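Side-chain contacts in cyclopenase asqI (Emericella nidulans, PDB 5YY3), which converts 4'-methoxycyclopenin into 4'-methoxyviridicatin, releasing methyl isocyanate, as a zinc-dependent cyclopenase in the biosynthesis of the aspoquinolone mycotoxins: residues R238-N241 / Q242-D245; C392-R395 / W396-H399; T126-K129 / D130-Q133. All blocks are in the same frame, centred on the assembly; numbering follows the deposited sequence.

Contact 1 (R238-N241 / Q242-D245)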
ATOM      1  N   ARG A 238      18.371  -2.531   8.043  1.00 20.97           N
ATOM      2  CA  ARG A 238      18.843  -2.362   9.418  1.00 23.62           C
ATOM      3  C   ARG A 238      19.968  -3.353   9.674  1.00 21.38           C
ATOM      4  O   ARG A 238      19.752  -4.559   9.649  1.00 26.15           O
ATOM      5  CB  ARG A 238      17.721  -2.563  10.436  1.00 20.73           C
ATOM      6  CG  ARG A 238      18.090  -2.087  11.860  1.00 26.98           C
ATOM      7  CD  ARG A 238      17.139  -2.665  12.936  1.00 28.85           C
ATOM      8  NE  ARG A 238      15.798  -2.771  12.391  1.00 36.43           N
ATOM      9  CZ  ARG A 238      14.926  -3.734  12.662  1.00 35.56           C
ATOM     10  NH1 ARG A 238      15.214  -4.720  13.500  1.00 37.70           N
ATOM     11  NH2 ARG A 238      13.742  -3.694  12.080  1.00 35.46           N
ATOM     12  N   PRO A 239      21.177  -2.854   9.927  1.00 22.55           N
ATOM     13  CA  PRO A 239      22.273  -3.807  10.149  1.00 22.82           C
ATOM     14  C   PRO A 239      22.068  -4.598  11.423  1.00 23.72           C
ATOM     15  O   PRO A 239      21.371  -4.132  12.323  1.00 24.46           O
ATOM     16  CB  PRO A 239      23.509  -2.915  10.247  1.00 21.56           C
ATOM     17  CG  PRO A 239      22.975  -1.572  10.637  1.00 24.80           C
ATOM     18  CD  PRO A 239      21.610  -1.451  10.031  1.00 22.73           C
ATOM     19  N   TRP A 240      22.656  -5.786  11.486  1.00 22.98           N
ATOM     20  CA  TRP A 240      22.603  -6.616  12.684  1.00 20.05           C
ATOM     21  C   TRP A 240      23.692  -6.185  13.644  1.00 22.83           C
ATOM     22  O   TRP A 240      24.591  -6.975  13.966  1.00 20.02           O
ATOM     23  CB  TRP A 240      22.779  -8.092  12.315  1.00 20.73           C
ATOM     24  CG  TRP A 240      22.428  -9.053  13.427  1.00 24.82           C
ATOM     25  CD1 TRP A 240      23.289  -9.679  14.280  1.00 19.74           C
ATOM     26  CD2 TRP A 240      21.115  -9.500  13.783  1.00 25.52           C
ATOM     27  NE1 TRP A 240      22.597 -10.483  15.143  1.00 21.66           N
ATOM     28  CE2 TRP A 240      21.259 -10.393  14.862  1.00 22.35           C
ATOM     29  CE3 TRP A 240      19.830  -9.233  13.288  1.00 19.70           C
ATOM     30  CZ2 TRP A 240      20.172 -11.017  15.460  1.00 22.75           C
ATOM     31  CZ3 TRP A 240      18.753  -9.843  13.882  1.00 20.44           C
ATOM     32  CH2 TRP A 240      18.927 -10.729  14.964  1.00 23.98           C
ATOM     33  N   ASN A 241      23.636  -4.921  14.065  1.00 22.77           N
ATOM     34  CA  ASN A 241      24.649  -4.353  14.958  1.00 21.93           C
ATOM     35  C   ASN A 241      24.364  -4.666  16.426  1.00 25.87           C
ATOM     36  O   ASN A 241      25.290  -4.823  17.226  1.00 25.92           O
ATOM     37  CB  ASN A 241      24.757  -2.840  14.757  1.00 18.21           C
ATOM     38  CG  ASN A 241      25.507  -2.467  13.477  1.00 25.43           C
ATOM     39  OD1 ASN A 241      26.368  -3.210  13.011  1.00 23.34           O
ATOM     40  ND2 ASN A 241      25.166  -1.318  12.897  1.00 24.32           N
ATOM     41  N   GLN A 242      23.076  -4.745  16.763  1.00 22.51           N
ATOM     42  CA  GLN A 242      22.612  -5.130  18.084  1.00 23.99           C
ATOM     43  C   GLN A 242      22.168  -6.605  18.044  1.00 22.94           C
ATOM     44  O   GLN A 242      21.231  -6.965  17.335  1.00 24.89           O
ATOM     45  CB  GLN A 242      21.470  -4.195  18.542  1.00 23.02           C
ATOM     46  CG  GLN A 242      21.819  -2.683  18.461  1.00 25.64           C
ATOM     47  CD  GLN A 242      20.684  -1.741  18.934  1.00 34.29           C
ATOM     48  OE1 GLN A 242      19.566  -2.180  19.250  1.00 30.40           O
ATOM     49  NE2 GLN A 242      20.972  -0.431  18.957  1.00 27.76           N
ATOM     50  N   TYR A 243      22.849  -7.465  18.789  1.00 24.52           N
ATOM     51  CA  TYR A 243      22.647  -8.912  18.639  1.00 22.99           C
ATOM     52  C   TYR A 243      21.387  -9.430  19.355  1.00 23.06           C
ATOM     53  O   TYR A 243      21.006 -10.590  19.191  1.00 24.69           O
ATOM     54  CB  TYR A 243      23.881  -9.687  19.143  1.00 22.05           C
ATOM     55  CG  TYR A 243      25.153  -9.439  18.366  1.00 20.91           C
ATOM     56  CD1 TYR A 243      25.144  -8.686  17.190  1.00 22.78           C
ATOM     57  CD2 TYR A 243      26.383  -9.948  18.820  1.00 25.61           C
ATOM     58  CE1 TYR A 243      26.320  -8.447  16.481  1.00 19.38           C
ATOM     59  CE2 TYR A 243      27.565  -9.714  18.116  1.00 19.35           C
ATOM     60  CZ  TYR A 243      27.520  -8.968  16.946  1.00 23.71           C
ATOM     61  OH  TYR A 243      28.674  -8.734  16.235  1.00 23.13           O
ATOM     62  N   ASP A 244      20.745  -8.575  20.144  1.00 25.06           N
ATOM     63  CA  ASP A 244      19.471  -8.914  20.764  1.00 24.08           C
ATOM     64  C   ASP A 244      18.309  -8.392  19.930  1.00 24.96           C
ATOM     65  O   ASP A 244      17.237  -8.089  20.448  1.00 25.07           O
ATOM     66  CB  ASP A 244      19.400  -8.344  22.179  1.00 26.44           C
ATOM     67  CG  ASP A 244      19.599  -6.837  22.202  1.00 32.41           C
ATOM     68  OD1 ASP A 244      20.130  -6.296  21.200  1.00 30.34           O
ATOM     69  OD2 ASP A 244      19.245  -6.195  23.221  1.00 36.00           O
ATOM     70  N   ASP A 245      18.524  -8.284  18.628  1.00 27.44           N
ATOM     71  CA  ASP A 245      17.522  -7.680  17.766  1.00 25.03           C
ATOM     72  C   ASP A 245      16.477  -8.701  17.318  1.00 27.10           C
ATOM     73  O   ASP A 245      16.662  -9.922  17.439  1.00 21.85           O
ATOM     74  CB  ASP A 245      18.184  -7.038  16.547  1.00 26.98           C
ATOM     75  CG  ASP A 245      17.352  -5.923  15.943  1.00 32.45           C
ATOM     76  OD1 ASP A 245      16.192  -5.743  16.388  1.00 30.41           O
ATOM     77  OD2 ASP A 245      17.856  -5.240  15.015  1.00 31.86           O
TER
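Trp240, at the centre of an inverse gamma turn, and Asp245, which closes a type I beta turn begun at Gln242, meet because these two bends fold residues 238–245 back on themselves. Asp245 CB sits over one face of the indole, 4.2 Å from the centroid of the Trp240 six-membered ring, a CH-pi contact that suits a broad aromatic surface. On the same face the Gln242 carbonyl oxygen lies above the middle of the ring system. Tyr243 takes the pyrrole end: its CD1 is 3.6 Å from Trp240 CD1, and the two planes are nearly parallel (16°) but slid so far apart that the rings barely overlap. The side chains of Arg238 and Asp245 come toward each other from opposite directions. With CG anti to the backbone N (chi1 -167°) and a bend at chi3, Arg238 NH1 gives a salt bridge of 3.1 Å to Asp245 OD2, almost exactly in the guanidinium plane but 32° out of the carboxylate plane, on the syn side. Asp245 OD2 also pairs with Arg395, and Arg238 NH2 with Glu248, so the charges probably offset one another. In the hemocyanin-like domain this loop follows helix 210-231; Tyr243 packs on helix 288-304, its OH hydrogen-bonded to His399 NE2 of helix 391-410, while Trp240 meets Phe363 of helix 355-367 edge to face.

Contact 2 (C392-R395 / W396-H399)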
ATOM      1  N   CYS A 392      17.758 -12.291   6.724  1.00 26.19           N
ATOM      2  CA  CYS A 392      18.576 -12.123   7.932  1.00 25.14           C
ATOM      3  C   CYS A 392      20.072 -12.052   7.583  1.00 24.15           C
ATOM      4  O   CYS A 392      20.837 -11.375   8.269  1.00 23.73           O
ATOM      5  CB  CYS A 392      18.309 -13.232   8.964  1.00 25.33           C
ATOM      6  SG  CYS A 392      18.931 -14.887   8.600  1.00 26.49           S
ATOM      7  N   PHE A 393      20.502 -12.714   6.514  1.00 22.63           N
ATOM      8  CA  PHE A 393      21.926 -12.689   6.210  1.00 20.11           C
ATOM      9  C   PHE A 393      22.353 -11.347   5.631  1.00 22.60           C
ATOM     10  O   PHE A 393      23.508 -10.945   5.767  1.00 21.47           O
ATOM     11  CB  PHE A 393      22.304 -13.834   5.274  1.00 25.30           C
ATOM     12  CG  PHE A 393      22.251 -15.186   5.945  1.00 28.72           C
ATOM     13  CD1 PHE A 393      21.146 -16.016   5.797  1.00 29.94           C
ATOM     14  CD2 PHE A 393      23.264 -15.589   6.791  1.00 30.10           C
ATOM     15  CE1 PHE A 393      21.090 -17.247   6.426  1.00 29.97           C
ATOM     16  CE2 PHE A 393      23.208 -16.822   7.442  1.00 32.08           C
ATOM     17  CZ  PHE A 393      22.128 -17.648   7.256  1.00 25.67           C
ATOM     18  N   TRP A 394      21.418 -10.640   5.000  1.00 23.62           N
ATOM     19  CA  TRP A 394      21.733  -9.326   4.461  1.00 21.82           C
ATOM     20  C   TRP A 394      21.905  -8.383   5.620  1.00 20.85           C
ATOM     21  O   TRP A 394      22.710  -7.456   5.550  1.00 25.00           O
ATOM     22  CB  TRP A 394      20.654  -8.852   3.466  1.00 22.18           C
ATOM     23  CG  TRP A 394      20.782  -9.630   2.199  1.00 17.70           C
ATOM     24  CD1 TRP A 394      20.111 -10.765   1.864  1.00 21.02           C
ATOM     25  CD2 TRP A 394      21.719  -9.388   1.138  1.00 18.14           C
ATOM     26  NE1 TRP A 394      20.540 -11.226   0.638  1.00 20.78           N
ATOM     27  CE2 TRP A 394      21.527 -10.394   0.173  1.00 19.83           C
ATOM     28  CE3 TRP A 394      22.686  -8.401   0.902  1.00 19.90           C
ATOM     29  CZ2 TRP A 394      22.269 -10.447  -1.007  1.00 17.19           C
ATOM     30  CZ3 TRP A 394      23.414  -8.450  -0.264  1.00 17.02           C
ATOM     31  CH2 TRP A 394      23.198  -9.465  -1.212  1.00 20.14           C
ATOM     32  N   ARG A 395      21.202  -8.649   6.719  1.00 20.59           N
ATOM     33  CA  ARG A 395      21.381  -7.818   7.906  1.00 23.11           C
ATOM     34  C   ARG A 395      22.747  -8.121   8.544  1.00 21.51           C
ATOM     35  O   ARG A 395      23.417  -7.218   9.050  1.00 19.72           O
ATOM     36  CB  ARG A 395      20.228  -8.018   8.901  1.00 21.28           C
ATOM     37  CG  ARG A 395      18.843  -7.666   8.309  1.00 21.57           C
ATOM     38  CD  ARG A 395      17.772  -7.457   9.404  1.00 20.02           C
ATOM     39  NE  ARG A 395      18.356  -6.644  10.455  1.00 24.40           N
ATOM     40  CZ  ARG A 395      17.843  -6.488  11.665  1.00 30.83           C
ATOM     41  NH1 ARG A 395      16.687  -7.077  11.982  1.00 28.40           N
ATOM     42  NH2 ARG A 395      18.495  -5.737  12.553  1.00 26.50           N
ATOM     43  N   TRP A 396      23.179  -9.379   8.485  1.00 19.03           N
ATOM     44  CA  TRP A 396      24.526  -9.705   8.935  1.00 18.37           C
ATOM     45  C   TRP A 396      25.590  -9.122   7.983  1.00 23.01           C
ATOM     46  O   TRP A 396      26.572  -8.525   8.444  1.00 23.66           O
ATOM     47  CB  TRP A 396      24.706 -11.223   9.082  1.00 20.40           C
ATOM     48  CG  TRP A 396      26.058 -11.598   9.654  1.00 22.27           C
ATOM     49  CD1 TRP A 396      27.114 -12.119   8.972  1.00 22.29           C
ATOM     50  CD2 TRP A 396      26.489 -11.464  11.020  1.00 19.65           C
ATOM     51  NE1 TRP A 396      28.177 -12.321   9.823  1.00 24.44           N
ATOM     52  CE2 TRP A 396      27.818 -11.925  11.091  1.00 21.74           C
ATOM     53  CE3 TRP A 396      25.888 -10.981  12.189  1.00 16.96           C
ATOM     54  CZ2 TRP A 396      28.556 -11.935  12.276  1.00 23.40           C
ATOM     55  CZ3 TRP A 396      26.614 -10.994  13.368  1.00 22.16           C
ATOM     56  CH2 TRP A 396      27.936 -11.471  13.405  1.00 19.85           C
ATOM     57  N   TYR A 397      25.409  -9.280   6.669  1.00 19.94           N
ATOM     58  CA  TYR A 397      26.367  -8.702   5.711  1.00 20.12           C
ATOM     59  C   TYR A 397      26.521  -7.193   5.930  1.00 20.64           C
ATOM     60  O   TYR A 397      27.627  -6.663   5.840  1.00 20.95           O
ATOM     61  CB  TYR A 397      25.951  -8.954   4.261  1.00 19.17           C
ATOM     62  CG  TYR A 397      25.777 -10.408   3.843  1.00 21.66           C
ATOM     63  CD1 TYR A 397      26.432 -11.446   4.505  1.00 25.20           C
ATOM     64  CD2 TYR A 397      24.939 -10.734   2.781  1.00 20.10           C
ATOM     65  CE1 TYR A 397      26.260 -12.782   4.101  1.00 24.61           C
ATOM     66  CE2 TYR A 397      24.760 -12.055   2.376  1.00 23.23           C
ATOM     67  CZ  TYR A 397      25.422 -13.074   3.037  1.00 23.96           C
ATOM     68  OH  TYR A 397      25.232 -14.377   2.625  1.00 25.87           O
ATOM     69  N   LYS A 398      25.433  -6.492   6.240  1.00 22.31           N
ATOM     70  CA  LYS A 398      25.583  -5.053   6.461  1.00 19.39           C
ATOM     71  C   LYS A 398      26.307  -4.788   7.787  1.00 22.85           C
ATOM     72  O   LYS A 398      26.989  -3.772   7.922  1.00 24.17           O
ATOM     73  CB  LYS A 398      24.242  -4.310   6.431  1.00 19.50           C
ATOM     74  CG  LYS A 398      24.441  -2.787   6.516  1.00 21.28           C
ATOM     75  CD  LYS A 398      23.221  -2.000   6.079  1.00 26.27           C
ATOM     76  CE  LYS A 398      23.354  -0.521   6.450  1.00 22.59           C
ATOM     77  NZ  LYS A 398      22.097   0.259   6.153  1.00 30.28           N
ATOM     78  N   HIS A 399      26.188  -5.707   8.749  1.00 22.03           N
ATOM     79  CA  HIS A 399      26.992  -5.616   9.974  1.00 21.32           C
ATOM     80  C   HIS A 399      28.471  -5.775   9.664  1.00 21.29           C
ATOM     81  O   HIS A 399      29.277  -4.983  10.130  1.00 22.28           O
ATOM     82  CB  HIS A 399      26.577  -6.667  11.002  1.00 20.36           C
ATOM     83  CG  HIS A 399      27.433  -6.676  12.234  1.00 21.88           C
ATOM     84  ND1 HIS A 399      27.628  -5.558  13.019  1.00 23.18           N
ATOM     85  CD2 HIS A 399      28.135  -7.675  12.824  1.00 18.95           C
ATOM     86  CE1 HIS A 399      28.412  -5.862  14.034  1.00 18.56           C
ATOM     87  NE2 HIS A 399      28.732  -7.141  13.941  1.00 19.42           N
TER
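Helix 391-410 borders the zinc site of this hemocyanin-like domain, and one turn of it sets Phe393 and Trp394 against Tyr397. The backbone bond from Tyr397 N to Phe393 O is short, 2.7 Å, and close to straight at 168°. The same oxygen lies over one face of the phenol ring, 3.0 Å from Tyr397 CG, a close approach that follows from the rotamer: CG stands anti to the carbonyl carbon (chi1 -58°) and the ring folds back along its own helix. Phe393 CB meets the far end of that ring, 3.9 Å from Tyr397 CZ. Trp394 meets the ring at its edge: the edge of Tyr397 is directed at the indole face in a T-shaped pair, planes at 79°, with Tyr397 CD2 3.7 Å from Trp394 CE3. Flat aromatic side chains suit Trp394 and Tyr397, since the broad indole offers a face to the rim of the phenol. Trp394 NE1 donates to Pro388 O, which holds the indole at its polar edge, and Tyr225 stacks on it. The other sides of the turn are polar at their tips: Lys398 NZ reaches Glu226 and Val237 O, and Trp396 NE1 pairs with His356 ND1. Tyr397 itself comes within about 3 Å of His218 and about 4 Å of His186, nearest side-chain atoms, so it lies in the second shell, beside two of the zinc ligands. Histidines carried on packed helices recall the two-copper centre of tyrosinases and hemocyanins, here holding a single zinc.

Contact 3 (T126-K129 / D130-Q133)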
ATOM      1  N   THR A 126      37.956 -27.303  -6.848  1.00 31.72           N
ATOM      2  CA  THR A 126      38.254 -25.901  -7.158  1.00 35.98           C
ATOM      3  C   THR A 126      39.752 -25.591  -7.130  1.00 36.77           C
ATOM      4  O   THR A 126      40.249 -24.792  -7.936  1.00 41.54           O
ATOM      5  CB  THR A 126      37.522 -24.940  -6.185  1.00 35.02           C
ATOM      6  OG1 THR A 126      36.106 -25.068  -6.363  1.00 32.34           O
ATOM      7  CG2 THR A 126      37.930 -23.484  -6.425  1.00 30.49           C
ATOM      8  N   HIS A 127      40.479 -26.240  -6.225  1.00 37.74           N
ATOM      9  CA  HIS A 127      41.882 -25.898  -6.008  1.00 35.18           C
ATOM     10  C   HIS A 127      42.861 -26.964  -6.501  1.00 32.14           C
ATOM     11  O   HIS A 127      44.068 -26.807  -6.367  1.00 36.71           O
ATOM     12  CB  HIS A 127      42.108 -25.605  -4.531  1.00 36.83           C
ATOM     13  CG  HIS A 127      41.277 -24.470  -4.017  1.00 36.70           C
ATOM     14  ND1 HIS A 127      41.695 -23.158  -4.082  1.00 36.20           N
ATOM     15  CD2 HIS A 127      40.050 -24.450  -3.449  1.00 35.64           C
ATOM     16  CE1 HIS A 127      40.760 -22.379  -3.569  1.00 37.19           C
ATOM     17  NE2 HIS A 127      39.751 -23.135  -3.176  1.00 34.75           N
ATOM     18  N   SER A 128      42.332 -28.032  -7.091  1.00 35.51           N
ATOM     19  CA  SER A 128      43.159 -29.038  -7.749  1.00 36.39           C
ATOM     20  C   SER A 128      43.699 -28.567  -9.092  1.00 40.27           C
ATOM     21  O   SER A 128      42.922 -28.257 -10.008  1.00 42.23           O
ATOM     22  CB  SER A 128      42.370 -30.319  -7.970  1.00 35.95           C
ATOM     23  OG  SER A 128      42.948 -31.045  -9.043  1.00 39.97           O
ATOM     24  N   LYS A 129      45.023 -28.531  -9.219  1.00 39.13           N
ATOM     25  CA  LYS A 129      45.653 -28.127 -10.470  1.00 37.54           C
ATOM     26  C   LYS A 129      45.285 -29.104 -11.575  1.00 43.28           C
ATOM     27  O   LYS A 129      45.097 -28.710 -12.730  1.00 42.96           O
ATOM     28  CB  LYS A 129      47.168 -28.037 -10.328  1.00 42.04           C
ATOM     29  CG  LYS A 129      47.861 -27.634 -11.636  1.00 56.09           C
ATOM     30  CD  LYS A 129      49.157 -26.853 -11.418  1.00 55.04           C
ATOM     31  CE  LYS A 129      49.813 -26.539 -12.753  1.00 61.62           C
ATOM     32  NZ  LYS A 129      51.257 -26.176 -12.625  1.00 64.92           N
ATOM     33  N   ASP A 130      45.163 -30.379 -11.217  1.00 46.45           N
ATOM     34  CA  ASP A 130      44.726 -31.382 -12.184  1.00 47.89           C
ATOM     35  C   ASP A 130      43.326 -31.049 -12.699  1.00 45.98           C
ATOM     36  O   ASP A 130      43.086 -31.055 -13.906  1.00 48.71           O
ATOM     37  CB  ASP A 130      44.739 -32.789 -11.577  1.00 44.52           C
ATOM     38  CG  ASP A 130      44.707 -33.883 -12.636  1.00 44.04           C
ATOM     39  OD1 ASP A 130      45.382 -33.724 -13.679  1.00 46.56           O
ATOM     40  OD2 ASP A 130      43.996 -34.897 -12.433  1.00 47.58           O
ATOM     41  N   ALA A 131      42.410 -30.748 -11.782  1.00 43.02           N
ATOM     42  CA  ALA A 131      41.031 -30.475 -12.173  1.00 44.65           C
ATOM     43  C   ALA A 131      40.945 -29.216 -13.030  1.00 44.13           C
ATOM     44  O   ALA A 131      40.209 -29.181 -14.012  1.00 41.73           O
ATOM     45  CB  ALA A 131      40.127 -30.346 -10.943  1.00 40.22           C
ATOM     46  N   GLN A 132      41.705 -28.192 -12.664  1.00 40.93           N
ATOM     47  CA  GLN A 132      41.655 -26.926 -13.383  1.00 43.01           C
ATOM     48  C   GLN A 132      42.109 -27.078 -14.823  1.00 49.93           C
ATOM     49  O   GLN A 132      41.438 -26.602 -15.742  1.00 48.79           O
ATOM     50  CB  GLN A 132      42.509 -25.885 -12.678  1.00 42.00           C
ATOM     51  CG  GLN A 132      42.006 -25.566 -11.295  1.00 43.72           C
ATOM     52  CD  GLN A 132      43.007 -24.783 -10.517  1.00 42.91           C
ATOM     53  OE1 GLN A 132      44.024 -24.360 -11.065  1.00 46.05           O
ATOM     54  NE2 GLN A 132      42.741 -24.583  -9.234  1.00 41.42           N
ATOM     55  N   GLN A 133      43.240 -27.755 -15.016  1.00 47.59           N
ATOM     56  CA  GLN A 133      43.787 -27.952 -16.354  1.00 50.26           C
ATOM     57  C   GLN A 133      42.915 -28.919 -17.167  1.00 47.56           C
ATOM     58  O   GLN A 133      42.813 -28.793 -18.386  1.00 51.40           O
ATOM     59  CB  GLN A 133      45.244 -28.441 -16.273  1.00 53.13           C
ATOM     60  CG  GLN A 133      45.409 -29.865 -15.754  1.00 58.32           C
ATOM     61  CD  GLN A 133      46.867 -30.259 -15.520  1.00 63.00           C
ATOM     62  OE1 GLN A 133      47.642 -29.513 -14.907  1.00 60.75           O
ATOM     63  NE2 GLN A 133      47.240 -31.440 -16.008  1.00 62.46           N
TER
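Ser128 is the N-cap of helix 129-133, and it also marks the kink at which helix 114-127 ends; with Lys129 and Gln132 it makes most of this local contact. Its OG, anti to the backbone N (chi1 156°), accepts from Ala131 N at 2.8 Å in a nearly straight bond of 166°. Serine suits the site because its short side chain can bend round to a peptide N-H of the first turn, where the usual i-4 carbonyl is not available within the new helix. The Ser128 carbonyl works as well, taking Gln132 N at 2.9 Å as the new helix gets under way. Lys129, first residue of that helix, contributes chiefly its backbone and the root of its side chain: Lys129 O receives Gln133 N at 3.1 Å, and Lys129 CG lies 3.8 Å from Gln133 OE1. The extended aliphatic chain then runs outward at the exposed surface, a fitting course for a lysine. The neighbourhood fixes the turn in the fold. Asp130 OD2 accepts from Leu97 N at the start of helix 97-109 and pairs with Arg134, while His127 NE2 bonds Met191 O of helix 180-193, the helix that carries zinc ligands His186 and His190. Gln132 spans the kink: its chain, extended beyond CG, passes the Ser128 carbonyl, with Gln132 CG 3.1 Å from Ser128 O. A glutamine has the length and the donor needed to return to the helix before, and Gln132 NE2 gives a 2.8 Å hydrogen bond to Thr126 O, with that oxygen close to the amide plane.

From the N terminus the chain meets contact 3 first, where helix 114-127 gives way to helix 129-133, then contact 1 in the loop between helices 210-231 and 288-304, and last contact 2 on helix 391-410. Each is a turn-sized contact within eight consecutive residues, closing no long loop; they follow in series and none crosses another. Contacts 1 and 2, centres about 9 Å apart, join directly: the loop of contact 1 is bound to one side of the helix of contact 2 through Arg395 and His399. Contact 3 lies on the opposite side of the chain's centre from both, its nearest atoms about 18 Å from contact 2. All three belong to the hemocyanin-like helical domain.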